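PDB 6O59: germination protein from Bacillus megaterium, which is the N-terminal domain of the A subunit of a spore germinant receptor and probably helps the dormant spore sense germinants. Local coordinates for residues M187-I192 with N246-R251. Sequence-based numbering, arbitrary orientation.
Sequences MYIHGI and NLLEGR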
loop_
_atom_site.group_PDB
_atom_site.type_symbol
_atom_site.label_atom_id
_atom_site.label_comp_id
_atom_site.label_asym_id
_atom_site.label_seq_id
_atom_site.Cartn_x
_atom_site.Cartn_y
_atom_site.Cartn_z
ATOM N N MET A 187 1.862 4.404 -9.744
ATOM C CA MET A 187 0.613 4.647 -9.012
ATOM C C MET A 187 -0.500 5.177 -9.909
ATOM O O MET A 187 -0.247 6.045 -10.746
ATOM C CB MET A 187 0.847 5.707 -7.928
ATOM C CG MET A 187 1.102 5.188 -6.588
ATOM S SD MET A 187 1.327 6.672 -5.588
ATOM C CE MET A 187 2.321 6.021 -4.287
ATOM N N TYR A 188 -1.744 4.743 -9.651
ATOM C CA TYR A 188 -2.954 5.215 -10.326
ATOM C C TYR A 188 -4.164 4.821 -9.489
ATOM O O TYR A 188 -4.094 3.828 -8.759
ATOM C CB TYR A 188 -3.060 4.675 -11.774
ATOM C CG TYR A 188 -3.243 3.175 -11.871
ATOM C CD1 TYR A 188 -2.152 2.309 -11.826
ATOM C CD2 TYR A 188 -4.515 2.618 -12.032
ATOM C CE1 TYR A 188 -2.320 0.925 -11.910
ATOM C CE2 TYR A 188 -4.695 1.237 -12.115
ATOM C CZ TYR A 188 -3.597 0.394 -12.057
ATOM O OH TYR A 188 -3.793 -0.967 -12.143
ATOM N N ILE A 189 -5.274 5.590 -9.589
ATOM C CA ILE A 189 -6.483 5.233 -8.861
ATOM C C ILE A 189 -7.369 4.476 -9.837
ATOM O O ILE A 189 -7.914 5.060 -10.789
ATOM C CB ILE A 189 -7.235 6.407 -8.146
ATOM C CG1 ILE A 189 -6.321 7.148 -7.144
ATOM C CG2 ILE A 189 -8.503 5.889 -7.432
ATOM C CD1 ILE A 189 -6.879 8.468 -6.587
ATOM N N HIS A 190 -7.493 3.164 -9.598
ATOM C CA HIS A 190 -8.341 2.253 -10.361
ATOM C C HIS A 190 -9.793 2.770 -10.374
ATOM O O HIS A 190 -10.362 3.047 -9.318
ATOM C CB HIS A 190 -8.260 0.856 -9.733
ATOM C CG HIS A 190 -9.316 -0.070 -10.228
ATOM N ND1 HIS A 190 -9.195 -0.704 -11.440
ATOM C CD2 HIS A 190 -10.500 -0.405 -9.670
ATOM C CE1 HIS A 190 -10.300 -1.415 -11.583
ATOM N NE2 HIS A 190 -11.118 -1.261 -10.544
ATOM N N GLY A 191 -10.361 2.926 -11.559
ATOM C CA GLY A 191 -11.727 3.425 -11.694
ATOM C C GLY A 191 -11.814 4.907 -11.990
ATOM O O GLY A 191 -12.839 5.375 -12.493
ATOM N N ILE A 192 -10.751 5.661 -11.653
ATOM C CA ILE A 192 -10.649 7.094 -11.931
ATOM C C ILE A 192 -9.735 7.233 -13.155
ATOM O O ILE A 192 -10.136 7.855 -14.141
ATOM C CB ILE A 192 -10.201 7.923 -10.694
ATOM C CG1 ILE A 192 -11.347 7.979 -9.653
ATOM C CG2 ILE A 192 -9.793 9.334 -11.110
ATOM C CD1 ILE A 192 -11.008 8.527 -8.245
ATOM N N ASN A 246 -3.209 15.101 -8.688
ATOM C CA ASN A 246 -3.168 14.523 -10.038
ATOM C C ASN A 246 -3.703 13.093 -10.070
ATOM O O ASN A 246 -4.352 12.710 -11.050
ATOM C CB ASN A 246 -1.781 14.579 -10.630
ATOM C CG ASN A 246 -1.383 15.974 -11.017
ATOM O OD1 ASN A 246 -0.431 16.539 -10.483
ATOM N ND2 ASN A 246 -2.114 16.578 -11.939
ATOM N N LEU A 247 -3.478 12.322 -8.992
ATOM C CA LEU A 247 -4.013 10.961 -8.901
ATOM C C LEU A 247 -5.547 10.990 -8.899
ATOM O O LEU A 247 -6.151 10.164 -9.577
ATOM C CB LEU A 247 -3.485 10.202 -7.674
ATOM C CG LEU A 247 -2.057 9.691 -7.753
ATOM C CD1 LEU A 247 -1.579 9.300 -6.382
ATOM C CD2 LEU A 247 -1.905 8.544 -8.752
ATOM N N LEU A 248 -6.163 11.979 -8.214
ATOM C CA LEU A 248 -7.625 12.116 -8.172
ATOM C C LEU A 248 -8.188 12.623 -9.508
ATOM O O LEU A 248 -9.398 12.540 -9.722
ATOM C CB LEU A 248 -8.092 13.021 -7.018
ATOM C CG LEU A 248 -7.764 12.535 -5.608
ATOM C CD1 LEU A 248 -7.640 13.687 -4.663
ATOM C CD2 LEU A 248 -8.771 11.505 -5.108
ATOM N N GLU A 249 -7.319 13.121 -10.409
ATOM C CA GLU A 249 -7.711 13.587 -11.751
ATOM C C GLU A 249 -7.682 12.450 -12.785
ATOM O O GLU A 249 -8.163 12.649 -13.892
ATOM C CB GLU A 249 -6.765 14.701 -12.245
ATOM C CG GLU A 249 -6.955 16.063 -11.622
ATOM C CD GLU A 249 -5.825 17.035 -11.902
ATOM O OE1 GLU A 249 -5.270 17.011 -13.027
ATOM O OE2 GLU A 249 -5.498 17.828 -10.988
ATOM N N GLY A 250 -7.071 11.308 -12.453
ATOM C CA GLY A 250 -6.930 10.193 -13.388
ATOM C C GLY A 250 -5.531 10.021 -13.965
ATOM O O GLY A 250 -5.336 9.235 -14.903
ATOM N N ARG A 251 -4.538 10.748 -13.403
ATOM C CA ARG A 251 -3.150 10.683 -13.836
ATOM C C ARG A 251 -2.419 9.569 -13.094
ATOM O O ARG A 251 -2.967 8.981 -12.150
ATOM C CB ARG A 251 -2.435 12.029 -13.644
ATOM C CG ARG A 251 -3.187 13.191 -14.265
ATOM C CD ARG A 251 -2.265 14.210 -14.882
ATOM N NE ARG A 251 -2.933 15.504 -14.885
ATOM C CZ ARG A 251 -2.390 16.635 -15.305
ATOM N NH1 ARG A 251 -3.069 17.769 -15.223
ATOM N NH2 ARG A 251 -1.150 16.652 -15.772
#
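Arg251, whose carbonyl O comes within 4.2 Å of Tyr188 CA, carries a flat guanidinium with Asn246 ND2 over one face, toward the rim. Within 246-251 its NH1 makes a salt bridge to Glu249 OE1 (3.2 Å), which sits 20° out of the guanidinium plane, while NH2 is held by the carbonyls of Pro266 and Ala267. A Schellman motif closes helix 240-248: Gly250 has positive phi (105°), Gly250 N returns to Leu247 O, and Arg251 N to Asn246 O. The turn feeds strand 252-256, an antiparallel neighbour of strand 182-189 in a five-stranded sheet. No hydrogen bond joins the two segments; methyl groups meet each other and the backbone of the opposite segment. Leu247 lies over the strand: CD2 meets Met187 O at 3.6 Å and CD1 meets Met187 SD at 4.0 Å, while Val160 of helix 153-163 touches both residues. Ile189 CD1 lies 3.5 Å from Leu247 O and touches Leu248 CD2. A hydrogen bond from Ile192 N to Ile189 O (3.0 Å) closes a type II beta turn. A chi1 of -71° puts Ile192 CG2 anti to the backbone N, and this methyl covers the helix terminus, 3.5 Å from Leu248 O and 3.6 Å from Gly250 N.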